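Local coordinates for folylpolyglutamate synthase/dihydrofolate synthase (Thermotoga maritima, PDB 1O5Z), which probably catalyses ATP-dependent addition of L-glutamate to dihydropteroate and to tetrahydrofolates, giving dihydrofolate and polyglutamylated folates, at residues Y188-I193 against K213-K218; K243-H248 against N268-I273; D262-M267 against G298-K303. One frame throughout, in Å; residues are numbered along the deposited sequence.

Contact 1: residues Y188-I193 against K213-K218; sequences YTIEQI and KREALK
Ile190 packs against Lys213, Glu215 and Ala216, an apolar contact between the first turns of helices 190-197 and 214-227. Both helices belong to the Mur ligase middle domain, of the P-loop NTPase clan. Strand 207-209 of its large mixed sheet lies between them in the chain. No hydrogen bond crosses the contact. The backbones come nearest at Glu191 and Ala216, whose CA atoms are 5.7 Å apart.

Ile190 uses two methyl groups. Its CG2 is anti to the backbone N and wedges between two residues of the second helix. Ile190 CG2 lies 3.7 Å from Glu215 CB and 3.8 Å from Ala216 CB. Ile190 CD1 meets the N-cap residue, 3.7 Å from Lys213 CE, and the two side chains cross at about a right angle. The Lys213 chain bends at its last two torsions. The amine is thereby carried to Glu211 and Asp179, where it forms salt bridges, while its methylene CE stays on the isoleucine. The loop residues Arg180 and Val178 add to the packing, against Ile190 and Ala216 respectively.

On the solvent side, exposed Glu191 reaches across with its carboxylate. Glu191 OE2 sits 3.2 Å from Glu215 CB, against the aliphatic part of that side chain. The two carboxylate planes are 71° apart. OE2 of Glu191 and OE1 of Glu215 stay 4.9 Å apart, so the like charges do not touch, though some repulsion is likely.

Thr189 and Gln192 form a capping box that starts the first helix. Gln192 N donates to Thr189 OG1. In return, Gln192 OE1 takes two bonds from Thr189. The hydroxyl OG1 bonds in the carbonyl plane, on a lone pair. The backbone N of Thr189 comes from above that plane, 3.2 Å from Gln192 OE1, in a nearly straight bond (178°).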
ATOM      1  N   TYR A 188      21.342   3.711   4.934  1.00 58.14           N
ATOM      2  CA  TYR A 188      21.409   2.454   5.657  1.00 58.17           C
ATOM      3  C   TYR A 188      21.880   1.267   4.820  1.00 57.51           C
ATOM      4  O   TYR A 188      21.611   1.189   3.623  1.00 57.84           O
ATOM      5  CB  TYR A 188      20.047   2.130   6.217  1.00 59.22           C
ATOM      6  CG  TYR A 188      19.613   3.127   7.232  1.00 60.54           C
ATOM      7  CD1 TYR A 188      18.525   3.945   7.013  1.00 62.97           C
ATOM      8  CD2 TYR A 188      20.315   3.277   8.409  1.00 62.57           C
ATOM      9  CE1 TYR A 188      18.140   4.874   7.960  1.00 63.60           C
ATOM     10  CE2 TYR A 188      19.945   4.198   9.361  1.00 62.32           C
ATOM     11  CZ  TYR A 188      18.857   4.988   9.134  1.00 62.29           C
ATOM     12  OH  TYR A 188      18.489   5.910  10.077  1.00 62.18           O
ATOM     13  N   THR A 189      22.575   0.333   5.464  1.00 56.29           N
ATOM     14  CA  THR A 189      22.899  -0.945   4.834  1.00 55.42           C
ATOM     15  C   THR A 189      21.655  -1.817   4.852  1.00 54.57           C
ATOM     16  O   THR A 189      20.750  -1.615   5.660  1.00 54.19           O
ATOM     17  CB  THR A 189      24.010  -1.674   5.604  1.00 55.63           C
ATOM     18  OG1 THR A 189      23.592  -1.882   6.956  1.00 55.18           O
ATOM     19  CG2 THR A 189      25.279  -0.816   5.732  1.00 55.15           C
ATOM     20  N   ILE A 190      21.626  -2.807   3.971  1.00 53.70           N
ATOM     21  CA  ILE A 190      20.590  -3.831   4.008  1.00 52.77           C
ATOM     22  C   ILE A 190      20.431  -4.440   5.386  1.00 51.98           C
ATOM     23  O   ILE A 190      19.323  -4.728   5.824  1.00 51.80           O
ATOM     24  CB  ILE A 190      20.888  -4.943   2.975  1.00 52.89           C
ATOM     25  CG1 ILE A 190      20.553  -4.435   1.569  1.00 53.59           C
ATOM     26  CG2 ILE A 190      20.090  -6.253   3.271  1.00 53.05           C
ATOM     27  CD1 ILE A 190      19.070  -4.040   1.358  1.00 52.23           C
ATOM     28  N   GLU A 191      21.540  -4.640   6.060  1.00 51.19           N
ATOM     29  CA  GLU A 191      21.544  -5.298   7.336  1.00 50.83           C
ATOM     30  C   GLU A 191      20.837  -4.426   8.366  1.00 49.67           C
ATOM     31  O   GLU A 191      20.045  -4.937   9.158  1.00 48.63           O
ATOM     32  CB  GLU A 191      22.981  -5.668   7.712  1.00 51.04           C
ATOM     33  CG  GLU A 191      23.594  -6.711   6.746  1.00 53.65           C
ATOM     34  CD  GLU A 191      24.550  -6.174   5.653  1.00 56.93           C
ATOM     35  OE1 GLU A 191      24.876  -4.953   5.666  1.00 59.55           O
ATOM     36  OE2 GLU A 191      25.008  -6.988   4.794  1.00 54.01           O
ATOM     37  N   GLN A 192      21.053  -3.113   8.307  1.00 48.78           N
ATOM     38  CA  GLN A 192      20.352  -2.168   9.205  1.00 48.59           C
ATOM     39  C   GLN A 192      18.858  -2.092   8.964  1.00 47.71           C
ATOM     40  O   GLN A 192      18.048  -2.112   9.894  1.00 46.46           O
ATOM     41  CB  GLN A 192      20.908  -0.758   9.041  1.00 48.67           C
ATOM     42  CG  GLN A 192      22.294  -0.604   9.608  1.00 49.48           C
ATOM     43  CD  GLN A 192      22.825   0.777   9.399  1.00 49.53           C
ATOM     44  OE1 GLN A 192      23.584   0.984   8.482  1.00 51.32           O
ATOM     45  NE2 GLN A 192      22.405   1.736  10.235  1.00 50.73           N
ATOM     46  N   ILE A 193      18.512  -1.969   7.690  1.00 47.79           N
ATOM     47  CA  ILE A 193      17.115  -1.981   7.260  1.00 48.02           C
ATOM     48  C   ILE A 193      16.448  -3.302   7.675  1.00 47.82           C
ATOM     49  O   ILE A 193      15.388  -3.320   8.275  1.00 46.83           O
ATOM     50  CB  ILE A 193      17.046  -1.785   5.715  1.00 48.09           C
ATOM     51  CG1 ILE A 193      17.539  -0.372   5.338  1.00 47.62           C
ATOM     52  CG2 ILE A 193      15.585  -2.030   5.198  1.00 48.30           C
ATOM     53  CD1 ILE A 193      18.005  -0.231   3.908  1.00 47.99           C
ATOM     54  N   LYS A 213      17.788 -11.792  -0.472  1.00 46.95           N
ATOM     55  CA  LYS A 213      19.170 -11.355  -0.127  1.00 47.23           C
ATOM     56  C   LYS A 213      19.699 -11.981   1.161  1.00 47.47           C
ATOM     57  O   LYS A 213      19.123 -11.850   2.230  1.00 46.84           O
ATOM     58  CB  LYS A 213      19.286  -9.834  -0.007  1.00 47.43           C
ATOM     59  CG  LYS A 213      19.250  -9.140  -1.346  1.00 46.56           C
ATOM     60  CD  LYS A 213      19.340  -7.658  -1.177  1.00 46.23           C
ATOM     61  CE  LYS A 213      18.080  -7.057  -0.562  1.00 44.22           C
ATOM     62  NZ  LYS A 213      16.931  -7.196  -1.453  1.00 42.58           N
ATOM     63  N   ARG A 214      20.825 -12.636   1.017  1.00 48.52           N
ATOM     64  CA  ARG A 214      21.499 -13.324   2.094  1.00 49.82           C
ATOM     65  C   ARG A 214      21.650 -12.461   3.347  1.00 49.52           C
ATOM     66  O   ARG A 214      21.419 -12.921   4.460  1.00 48.86           O
ATOM     67  CB  ARG A 214      22.891 -13.709   1.590  1.00 50.54           C
ATOM     68  CG  ARG A 214      23.417 -15.097   1.947  1.00 54.52           C
ATOM     69  CD  ARG A 214      22.995 -15.636   3.301  1.00 57.98           C
ATOM     70  NE  ARG A 214      21.627 -16.144   3.270  1.00 59.64           N
ATOM     71  CZ  ARG A 214      21.052 -16.824   4.250  1.00 60.58           C
ATOM     72  NH1 ARG A 214      21.735 -17.125   5.354  1.00 61.74           N
ATOM     73  NH2 ARG A 214      19.791 -17.223   4.103  1.00 59.61           N
ATOM     74  N   GLU A 215      22.066 -11.216   3.135  1.00 49.83           N
ATOM     75  CA  GLU A 215      22.358 -10.258   4.209  1.00 50.36           C
ATOM     76  C   GLU A 215      21.137 -10.030   5.049  1.00 49.85           C
ATOM     77  O   GLU A 215      21.202  -9.943   6.279  1.00 49.66           O
ATOM     78  CB  GLU A 215      22.705  -8.892   3.635  1.00 50.84           C
ATOM     79  CG  GLU A 215      23.644  -8.909   2.461  1.00 54.18           C
ATOM     80  CD  GLU A 215      22.972  -8.968   1.082  1.00 57.56           C
ATOM     81  OE1 GLU A 215      22.364  -7.916   0.738  1.00 60.20           O
ATOM     82  OE2 GLU A 215      23.089 -10.020   0.345  1.00 54.67           O
ATOM     83  N   ALA A 216      20.025  -9.892   4.333  1.00 49.29           N
ATOM     84  CA  ALA A 216      18.734  -9.624   4.917  1.00 48.61           C
ATOM     85  C   ALA A 216      18.203 -10.852   5.675  1.00 48.06           C
ATOM     86  O   ALA A 216      17.698 -10.723   6.806  1.00 47.15           O
ATOM     87  CB  ALA A 216      17.760  -9.192   3.820  1.00 48.46           C
ATOM     88  N   LEU A 217      18.328 -12.032   5.054  1.00 47.35           N
ATOM     89  CA  LEU A 217      17.800 -13.266   5.634  1.00 46.99           C
ATOM     90  C   LEU A 217      18.590 -13.640   6.880  1.00 46.68           C
ATOM     91  O   LEU A 217      18.014 -14.081   7.867  1.00 46.58           O
ATOM     92  CB  LEU A 217      17.839 -14.401   4.628  1.00 46.78           C
ATOM     93  CG  LEU A 217      16.955 -14.250   3.396  1.00 47.03           C
ATOM     94  CD1 LEU A 217      17.335 -15.301   2.363  1.00 47.97           C
ATOM     95  CD2 LEU A 217      15.509 -14.434   3.755  1.00 48.56           C
ATOM     96  N   LYS A 218      19.903 -13.427   6.836  1.00 46.98           N
ATOM     97  CA  LYS A 218      20.780 -13.679   7.990  1.00 47.12           C
ATOM     98  C   LYS A 218      20.264 -12.959   9.257  1.00 45.98           C
ATOM     99  O   LYS A 218      20.178 -13.540  10.335  1.00 44.82           O
ATOM    100  CB  LYS A 218      22.238 -13.295   7.651  1.00 47.51           C
ATOM    101  CG  LYS A 218      22.977 -14.335   6.769  1.00 49.47           C
ATOM    102  CD  LYS A 218      24.302 -13.842   6.037  1.00 48.33           C
ATOM    103  CE  LYS A 218      25.173 -15.061   5.638  1.00 50.16           C
ATOM    104  NZ  LYS A 218      26.054 -14.958   4.388  1.00 51.13           N
TER

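Contact 2: residues K243-H248 against N268-I273; sequences KSLKLH and NGPHQI
Leu245, Leu247 and His248 meet Asn268, Pro270 and Ile273 at the end of a three-stranded antiparallel sheet in the Mur ligase middle domain. Segment 243-248 leaves strand 239-244 just after a classic beta bulge, in which Lys243 and Ser244 both face Arg251. It then forms the loop to strand 250-255.

Leu245 comes first and points at the start of helix 271-286. Its two methyl groups divide the work. Leu245 CD1 lies 3.7 Å from Pro270 CG, where the side chains cross at about a right angle. Leu245 CD2 presses on Ile273 CD1 at 3.5 Å, tighter than usual for two carbons. Leu338 and Tyr339 of helix 326-339, probably part of the glutamate ligase domain, also touch Leu245, so the contact probably lies where the two domains meet.

The CB of Lys246 points away, and its backbone N is held by Asn250 OD1. At Leu247 the Asn268 amide moves in. CD2 of Leu247 lies 3.6 Å from Asn268 OD1, and CA of Leu247 is 3.2 Å from the same oxygen. Asn268 is buried, with CG anti to its own carbonyl carbon (chi1 -63°), which points the amide at this loop. Gly269 has backbone angles at which a CB would collide with the carbonyl O of Asn268. Gly269 N bonds to Tyr339 OH.

His248 ends the segment with a left-handed backbone conformation. Its ring sits obliquely to the Asn268 amide, the planes 71° apart, with His248 ND1 3.8 Å from Asn268 ND2. The buried Asn268 oxygen has two donors, since Asn250 ND2 also bonds to it. The other is the one hydrogen bond between the two segments: His248 N to Asn268 OD1, 2.8 Å, in the carbonyl plane and on a lone pair, with an angle of 152° at the hydrogen.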
ATOM      1  N   LYS A 243       2.214 -19.311 -14.525  1.00 49.35           N
ATOM      2  CA  LYS A 243       1.698 -20.107 -15.646  1.00 49.96           C
ATOM      3  C   LYS A 243       1.466 -19.191 -16.836  1.00 49.62           C
ATOM      4  O   LYS A 243       1.732 -19.592 -17.955  1.00 49.79           O
ATOM      5  CB  LYS A 243       0.393 -20.835 -15.278  1.00 50.41           C
ATOM      6  CG  LYS A 243       0.528 -21.940 -14.213  1.00 52.87           C
ATOM      7  CD  LYS A 243       1.374 -23.145 -14.681  1.00 54.72           C
ATOM      8  CE  LYS A 243       2.795 -23.070 -14.066  1.00 56.23           C
ATOM      9  NZ  LYS A 243       3.775 -24.105 -14.585  1.00 55.31           N
ATOM     10  N   SER A 244       0.956 -17.975 -16.597  1.00 49.67           N
ATOM     11  CA  SER A 244       0.837 -16.959 -17.643  1.00 49.78           C
ATOM     12  C   SER A 244       0.373 -15.610 -17.124  1.00 50.01           C
ATOM     13  O   SER A 244      -0.503 -15.512 -16.296  1.00 49.70           O
ATOM     14  CB  SER A 244      -0.109 -17.390 -18.768  1.00 49.64           C
ATOM     15  OG  SER A 244      -1.423 -17.559 -18.293  1.00 51.30           O
ATOM     16  N   LEU A 245       0.990 -14.569 -17.656  1.00 50.72           N
ATOM     17  CA  LEU A 245       0.646 -13.209 -17.369  1.00 51.07           C
ATOM     18  C   LEU A 245      -0.275 -12.722 -18.473  1.00 51.16           C
ATOM     19  O   LEU A 245       0.017 -12.863 -19.636  1.00 51.62           O
ATOM     20  CB  LEU A 245       1.910 -12.383 -17.364  1.00 51.14           C
ATOM     21  CG  LEU A 245       2.982 -12.822 -16.375  1.00 52.74           C
ATOM     22  CD1 LEU A 245       4.111 -11.837 -16.494  1.00 54.05           C
ATOM     23  CD2 LEU A 245       2.488 -12.840 -14.932  1.00 54.92           C
ATOM     24  N   LYS A 246      -1.397 -12.151 -18.097  1.00 51.88           N
ATOM     25  CA  LYS A 246      -2.374 -11.688 -19.045  1.00 51.79           C
ATOM     26  C   LYS A 246      -3.151 -10.683 -18.265  1.00 51.14           C
ATOM     27  O   LYS A 246      -3.525 -10.970 -17.147  1.00 49.68           O
ATOM     28  CB  LYS A 246      -3.289 -12.842 -19.423  1.00 52.35           C
ATOM     29  CG  LYS A 246      -3.878 -12.748 -20.831  1.00 55.72           C
ATOM     30  CD  LYS A 246      -5.389 -12.499 -20.836  1.00 58.15           C
ATOM     31  CE  LYS A 246      -6.150 -13.744 -21.256  1.00 58.33           C
ATOM     32  NZ  LYS A 246      -7.597 -13.552 -20.971  1.00 60.94           N
ATOM     33  N   LEU A 247      -3.380  -9.517 -18.847  1.00 51.25           N
ATOM     34  CA  LEU A 247      -4.052  -8.437 -18.144  1.00 52.21           C
ATOM     35  C   LEU A 247      -5.277  -8.953 -17.406  1.00 52.02           C
ATOM     36  O   LEU A 247      -6.105  -9.624 -18.012  1.00 52.63           O
ATOM     37  CB  LEU A 247      -4.501  -7.345 -19.118  1.00 52.45           C
ATOM     38  CG  LEU A 247      -3.706  -6.054 -19.332  1.00 53.82           C
ATOM     39  CD1 LEU A 247      -4.683  -5.009 -19.829  1.00 55.35           C
ATOM     40  CD2 LEU A 247      -2.997  -5.515 -18.101  1.00 55.28           C
ATOM     41  N   HIS A 248      -5.366  -8.647 -16.115  1.00 51.78           N
ATOM     42  CA  HIS A 248      -6.481  -9.065 -15.215  1.00 52.36           C
ATOM     43  C   HIS A 248      -6.696 -10.579 -15.067  1.00 51.81           C
ATOM     44  O   HIS A 248      -7.717 -11.023 -14.572  1.00 51.03           O
ATOM     45  CB  HIS A 248      -7.826  -8.425 -15.618  1.00 52.69           C
ATOM     46  CG  HIS A 248      -7.696  -7.067 -16.230  1.00 54.20           C
ATOM     47  ND1 HIS A 248      -7.284  -5.962 -15.511  1.00 53.68           N
ATOM     48  CD2 HIS A 248      -7.921  -6.637 -17.498  1.00 54.92           C
ATOM     49  CE1 HIS A 248      -7.249  -4.913 -16.313  1.00 54.49           C
ATOM     50  NE2 HIS A 248      -7.633  -5.294 -17.522  1.00 56.17           N
ATOM     51  N   ASN A 268      -1.931  -6.906 -11.856  1.00 51.60           N
ATOM     52  CA  ASN A 268      -0.969  -7.179 -12.920  1.00 50.65           C
ATOM     53  C   ASN A 268       0.408  -6.901 -12.446  1.00 50.29           C
ATOM     54  O   ASN A 268       0.591  -6.140 -11.520  1.00 49.85           O
ATOM     55  CB  ASN A 268      -1.292  -6.347 -14.106  1.00 50.23           C
ATOM     56  CG  ASN A 268      -2.624  -6.695 -14.667  1.00 51.36           C
ATOM     57  OD1 ASN A 268      -2.807  -7.785 -15.281  1.00 49.70           O
ATOM     58  ND2 ASN A 268      -3.596  -5.802 -14.445  1.00 49.92           N
ATOM     59  N   GLY A 269       1.373  -7.574 -13.045  1.00 50.87           N
ATOM     60  CA  GLY A 269       2.747  -7.482 -12.606  1.00 52.05           C
ATOM     61  C   GLY A 269       3.180  -8.800 -11.988  1.00 52.73           C
ATOM     62  O   GLY A 269       2.449  -9.376 -11.152  1.00 53.04           O
ATOM     63  N   PRO A 270       4.357  -9.297 -12.393  1.00 52.77           N
ATOM     64  CA  PRO A 270       4.866 -10.605 -11.888  1.00 52.34           C
ATOM     65  C   PRO A 270       5.354 -10.594 -10.406  1.00 52.09           C
ATOM     66  O   PRO A 270       5.285 -11.627  -9.731  1.00 51.49           O
ATOM     67  CB  PRO A 270       5.986 -10.955 -12.870  1.00 52.83           C
ATOM     68  CG  PRO A 270       5.910  -9.880 -13.962  1.00 52.74           C
ATOM     69  CD  PRO A 270       5.290  -8.665 -13.349  1.00 52.91           C
ATOM     70  N   HIS A 271       5.788  -9.435  -9.898  1.00 51.79           N
ATOM     71  CA  HIS A 271       6.004  -9.271  -8.442  1.00 52.02           C
ATOM     72  C   HIS A 271       4.759  -9.553  -7.642  1.00 49.71           C
ATOM     73  O   HIS A 271       4.873  -9.931  -6.496  1.00 48.78           O
ATOM     74  CB  HIS A 271       6.485  -7.869  -8.044  1.00 53.40           C
ATOM     75  CG  HIS A 271       7.943  -7.662  -8.269  1.00 58.77           C
ATOM     76  ND1 HIS A 271       8.899  -8.501  -7.736  1.00 65.32           N
ATOM     77  CD2 HIS A 271       8.616  -6.740  -9.003  1.00 63.78           C
ATOM     78  CE1 HIS A 271      10.102  -8.107  -8.128  1.00 65.47           C
ATOM     79  NE2 HIS A 271       9.958  -7.036  -8.892  1.00 66.09           N
ATOM     80  N   GLN A 272       3.577  -9.320  -8.221  1.00 48.05           N
ATOM     81  CA  GLN A 272       2.354  -9.539  -7.479  1.00 46.70           C
ATOM     82  C   GLN A 272       2.086 -11.022  -7.309  1.00 45.20           C
ATOM     83  O   GLN A 272       1.419 -11.433  -6.339  1.00 44.58           O
ATOM     84  CB  GLN A 272       1.154  -8.835  -8.109  1.00 46.81           C
ATOM     85  CG  GLN A 272       1.275  -7.332  -8.191  1.00 47.30           C
ATOM     86  CD  GLN A 272       1.593  -6.647  -6.858  1.00 49.40           C
ATOM     87  OE1 GLN A 272       2.207  -5.591  -6.868  1.00 56.64           O
ATOM     88  NE2 GLN A 272       1.212  -7.236  -5.737  1.00 48.13           N
ATOM     89  N   ILE A 273       2.612 -11.843  -8.221  1.00 44.39           N
ATOM     90  CA  ILE A 273       2.413 -13.270  -8.089  1.00 43.40           C
ATOM     91  C   ILE A 273       3.247 -13.756  -6.895  1.00 43.40           C
ATOM     92  O   ILE A 273       2.810 -14.602  -6.073  1.00 43.35           O
ATOM     93  CB  ILE A 273       2.676 -13.985  -9.417  1.00 43.96           C
ATOM     94  CG1 ILE A 273       1.462 -13.803 -10.318  1.00 44.19           C
ATOM     95  CG2 ILE A 273       2.906 -15.488  -9.214  1.00 42.72           C
ATOM     96  CD1 ILE A 273       1.756 -14.048 -11.764  1.00 47.48           C
TER

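Contact 3: residues D262-M267 against G298-K303; sequences DLVLTM and GLKNAK
Leu299 lies over Leu263 and Leu265, its CD1 4.2 Å from Leu263 CD1. Leu265 CD2 rests 3.5 Å from the Leu299 carbonyl O. On the outer side the extended Lys300 chain runs obliquely past Val264, CE near CG1.

Thr266 makes the direct polar link. With OG1 anti to its own carbonyl carbon (chi1 -64°), the hydroxyl of Thr266 donates to Lys300 O at 2.6 Å. It approaches in the carbonyl plane, on a lone pair. A valine here would probably leave the Lys300 carbonyl without this donor and the helix end less firmly tied to the strand.

One water bridges the same region. It accepts from Met267 N and donates to Leu299 O. A third bond, to Ala302 O, is unusually short and so less certain. Met267 CG lies 3.3 Å from Ala302 O, and its SD reaches the Ala302 methyl, where the helix has just ended.

The contact fastens the end of strand 259-265 to the C-terminal end of helix 292-301. Strand 250-255 pairs with the strand at Leu263 and Leu265. Helix 271-286 packs on Leu263, Leu265 and Met267, while helix 63-77 touches Met267 and Ala302.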
ATOM      1  N   ASP A 262      -3.074 -23.056 -11.179  1.00 47.13           N
ATOM      2  CA  ASP A 262      -3.858 -22.048 -11.913  1.00 47.13           C
ATOM      3  C   ASP A 262      -4.717 -21.118 -11.048  1.00 46.06           C
ATOM      4  O   ASP A 262      -5.894 -20.896 -11.323  1.00 45.00           O
ATOM      5  CB  ASP A 262      -4.663 -22.694 -13.036  1.00 47.02           C
ATOM      6  CG  ASP A 262      -3.758 -23.336 -14.061  1.00 50.60           C
ATOM      7  OD1 ASP A 262      -4.074 -24.464 -14.508  1.00 52.50           O
ATOM      8  OD2 ASP A 262      -2.677 -22.803 -14.452  1.00 54.05           O
ATOM      9  N   LEU A 263      -4.084 -20.577 -10.017  1.00 45.43           N
ATOM     10  CA  LEU A 263      -4.611 -19.444  -9.310  1.00 45.88           C
ATOM     11  C   LEU A 263      -4.532 -18.223 -10.208  1.00 46.42           C
ATOM     12  O   LEU A 263      -3.661 -18.116 -11.042  1.00 46.16           O
ATOM     13  CB  LEU A 263      -3.814 -19.191  -8.044  1.00 45.39           C
ATOM     14  CG  LEU A 263      -3.761 -20.317  -7.009  1.00 45.64           C
ATOM     15  CD1 LEU A 263      -2.723 -19.957  -5.986  1.00 47.40           C
ATOM     16  CD2 LEU A 263      -5.091 -20.486  -6.320  1.00 46.01           C
ATOM     17  N   VAL A 264      -5.440 -17.291 -10.001  1.00 47.17           N
ATOM     18  CA  VAL A 264      -5.558 -16.124 -10.833  1.00 47.36           C
ATOM     19  C   VAL A 264      -5.506 -14.858  -9.982  1.00 46.64           C
ATOM     20  O   VAL A 264      -6.241 -14.711  -8.982  1.00 47.01           O
ATOM     21  CB  VAL A 264      -6.853 -16.196 -11.655  1.00 47.69           C
ATOM     22  CG1 VAL A 264      -7.044 -14.933 -12.514  1.00 48.77           C
ATOM     23  CG2 VAL A 264      -6.833 -17.448 -12.554  1.00 49.05           C
ATOM     24  N   LEU A 265      -4.598 -13.968 -10.365  1.00 46.01           N
ATOM     25  CA  LEU A 265      -4.577 -12.624  -9.859  1.00 46.22           C
ATOM     26  C   LEU A 265      -5.109 -11.656 -10.870  1.00 46.16           C
ATOM     27  O   LEU A 265      -4.739 -11.665 -12.041  1.00 45.95           O
ATOM     28  CB  LEU A 265      -3.173 -12.174  -9.593  1.00 46.88           C
ATOM     29  CG  LEU A 265      -2.467 -12.385  -8.288  1.00 47.42           C
ATOM     30  CD1 LEU A 265      -1.197 -11.616  -8.466  1.00 48.58           C
ATOM     31  CD2 LEU A 265      -3.233 -11.862  -7.095  1.00 49.62           C
ATOM     32  N   THR A 266      -5.919 -10.753 -10.389  1.00 47.43           N
ATOM     33  CA  THR A 266      -6.404  -9.692 -11.212  1.00 48.97           C
ATOM     34  C   THR A 266      -5.324  -8.638 -11.330  1.00 49.74           C
ATOM     35  O   THR A 266      -5.054  -8.135 -12.425  1.00 49.30           O
ATOM     36  CB  THR A 266      -7.672  -9.180 -10.589  1.00 49.56           C
ATOM     37  OG1 THR A 266      -8.610 -10.253 -10.636  1.00 51.44           O
ATOM     38  CG2 THR A 266      -8.334  -8.105 -11.438  1.00 49.96           C
ATOM     39  N   MET A 267      -4.677  -8.360 -10.203  1.00 51.31           N
ATOM     40  CA  MET A 267      -3.538  -7.445 -10.156  1.00 53.18           C
ATOM     41  C   MET A 267      -2.474  -7.879 -11.136  1.00 52.34           C
ATOM     42  O   MET A 267      -2.151  -9.082 -11.248  1.00 52.91           O
ATOM     43  CB  MET A 267      -2.901  -7.452  -8.787  1.00 53.13           C
ATOM     44  CG  MET A 267      -3.683  -6.772  -7.720  1.00 56.60           C
ATOM     45  SD  MET A 267      -2.784  -6.998  -6.169  1.00 59.86           S
ATOM     46  CE  MET A 267      -1.560  -5.760  -6.468  1.00 61.55           C
ATOM     47  N   GLY A 298     -10.454 -14.290  -3.028  1.00 46.77           N
ATOM     48  CA  GLY A 298      -9.697 -13.217  -2.377  1.00 47.20           C
ATOM     49  C   GLY A 298      -8.562 -12.711  -3.238  1.00 47.46           C
ATOM     50  O   GLY A 298      -8.415 -11.492  -3.391  1.00 47.42           O
ATOM     51  N   LEU A 299      -7.806 -13.638  -3.850  1.00 48.11           N
ATOM     52  CA  LEU A 299      -6.764 -13.286  -4.852  1.00 48.07           C
ATOM     53  C   LEU A 299      -7.298 -12.610  -6.118  1.00 48.18           C
ATOM     54  O   LEU A 299      -6.695 -11.687  -6.645  1.00 48.80           O
ATOM     55  CB  LEU A 299      -5.976 -14.523  -5.272  1.00 48.22           C
ATOM     56  CG  LEU A 299      -5.100 -15.157  -4.194  1.00 47.48           C
ATOM     57  CD1 LEU A 299      -4.433 -16.350  -4.736  1.00 44.44           C
ATOM     58  CD2 LEU A 299      -4.076 -14.192  -3.640  1.00 49.63           C
ATOM     59  N   LYS A 300      -8.427 -13.077  -6.608  1.00 48.53           N
ATOM     60  CA  LYS A 300      -9.111 -12.402  -7.708  1.00 48.63           C
ATOM     61  C   LYS A 300      -9.551 -10.972  -7.354  1.00 47.75           C
ATOM     62  O   LYS A 300      -9.642 -10.110  -8.224  1.00 47.04           O
ATOM     63  CB  LYS A 300     -10.334 -13.214  -8.148  1.00 48.84           C
ATOM     64  CG  LYS A 300     -10.366 -13.390  -9.616  1.00 50.75           C
ATOM     65  CD  LYS A 300     -11.268 -14.514 -10.099  1.00 51.07           C
ATOM     66  CE  LYS A 300     -11.124 -14.620 -11.699  1.00 53.87           C
ATOM     67  NZ  LYS A 300     -11.366 -16.014 -12.349  1.00 55.87           N
ATOM     68  N   ASN A 301      -9.861 -10.754  -6.075  1.00 47.64           N
ATOM     69  CA  ASN A 301     -10.455  -9.496  -5.557  1.00 47.55           C
ATOM     70  C   ASN A 301      -9.435  -8.482  -5.087  1.00 47.30           C
ATOM     71  O   ASN A 301      -9.730  -7.302  -5.041  1.00 47.27           O
ATOM     72  CB  ASN A 301     -11.363  -9.778  -4.360  1.00 47.18           C
ATOM     73  CG  ASN A 301     -12.701 -10.378  -4.725  1.00 45.30           C
ATOM     74  OD1 ASN A 301     -13.096 -10.475  -5.877  1.00 46.23           O
ATOM     75  ND2 ASN A 301     -13.421 -10.778  -3.703  1.00 42.82           N
ATOM     76  N   ALA A 302      -8.253  -8.955  -4.709  1.00 47.95           N
ATOM     77  CA  ALA A 302      -7.155  -8.076  -4.313  1.00 48.41           C
ATOM     78  C   ALA A 302      -6.831  -6.967  -5.334  1.00 48.49           C
ATOM     79  O   ALA A 302      -6.779  -7.198  -6.560  1.00 47.51           O
ATOM     80  CB  ALA A 302      -5.898  -8.872  -4.039  1.00 48.34           C
ATOM     81  N   LYS A 303      -6.554  -5.792  -4.787  1.00 48.59           N
ATOM     82  CA  LYS A 303      -6.298  -4.609  -5.568  1.00 50.65           C
ATOM     83  C   LYS A 303      -5.297  -3.752  -4.810  1.00 50.46           C
ATOM     84  O   LYS A 303      -5.492  -3.515  -3.625  1.00 52.64           O
ATOM     85  CB  LYS A 303      -7.590  -3.837  -5.710  1.00 50.02           C
ATOM     86  CG  LYS A 303      -7.444  -2.606  -6.626  1.00 54.38           C
ATOM     87  CD  LYS A 303      -8.812  -1.991  -6.999  1.00 55.34           C
ATOM     88  CE  LYS A 303      -9.489  -2.740  -8.212  1.00 60.54           C
ATOM     89  NZ  LYS A 303     -10.965  -2.966  -7.954  1.00 62.86           N
TER
HETATM   90  O   HOH W   1      -5.965  -9.272  -7.748  1.00 33.38           O

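From the N terminus, contact 1 comes first. It closes a short loop through strand 207-209 and joins two helices beside the large mixed sheet. It ends before contact 2 begins, and their centres are 28 Å apart. Contact 2 closes the loop that holds strands 250-255 and 259-265. Contact 3 starts within that loop, at 262-267, and closes after it, beyond helix 271-286. Contacts 2 and 3 therefore cross along the chain. They also touch, with Gln272 O 3.4 Å from Leu265 CD1 and Lys243 CG 3.3 Å from Asp262 OD2. Together they tie the small antiparallel sheet to helices 271-286 and 292-301.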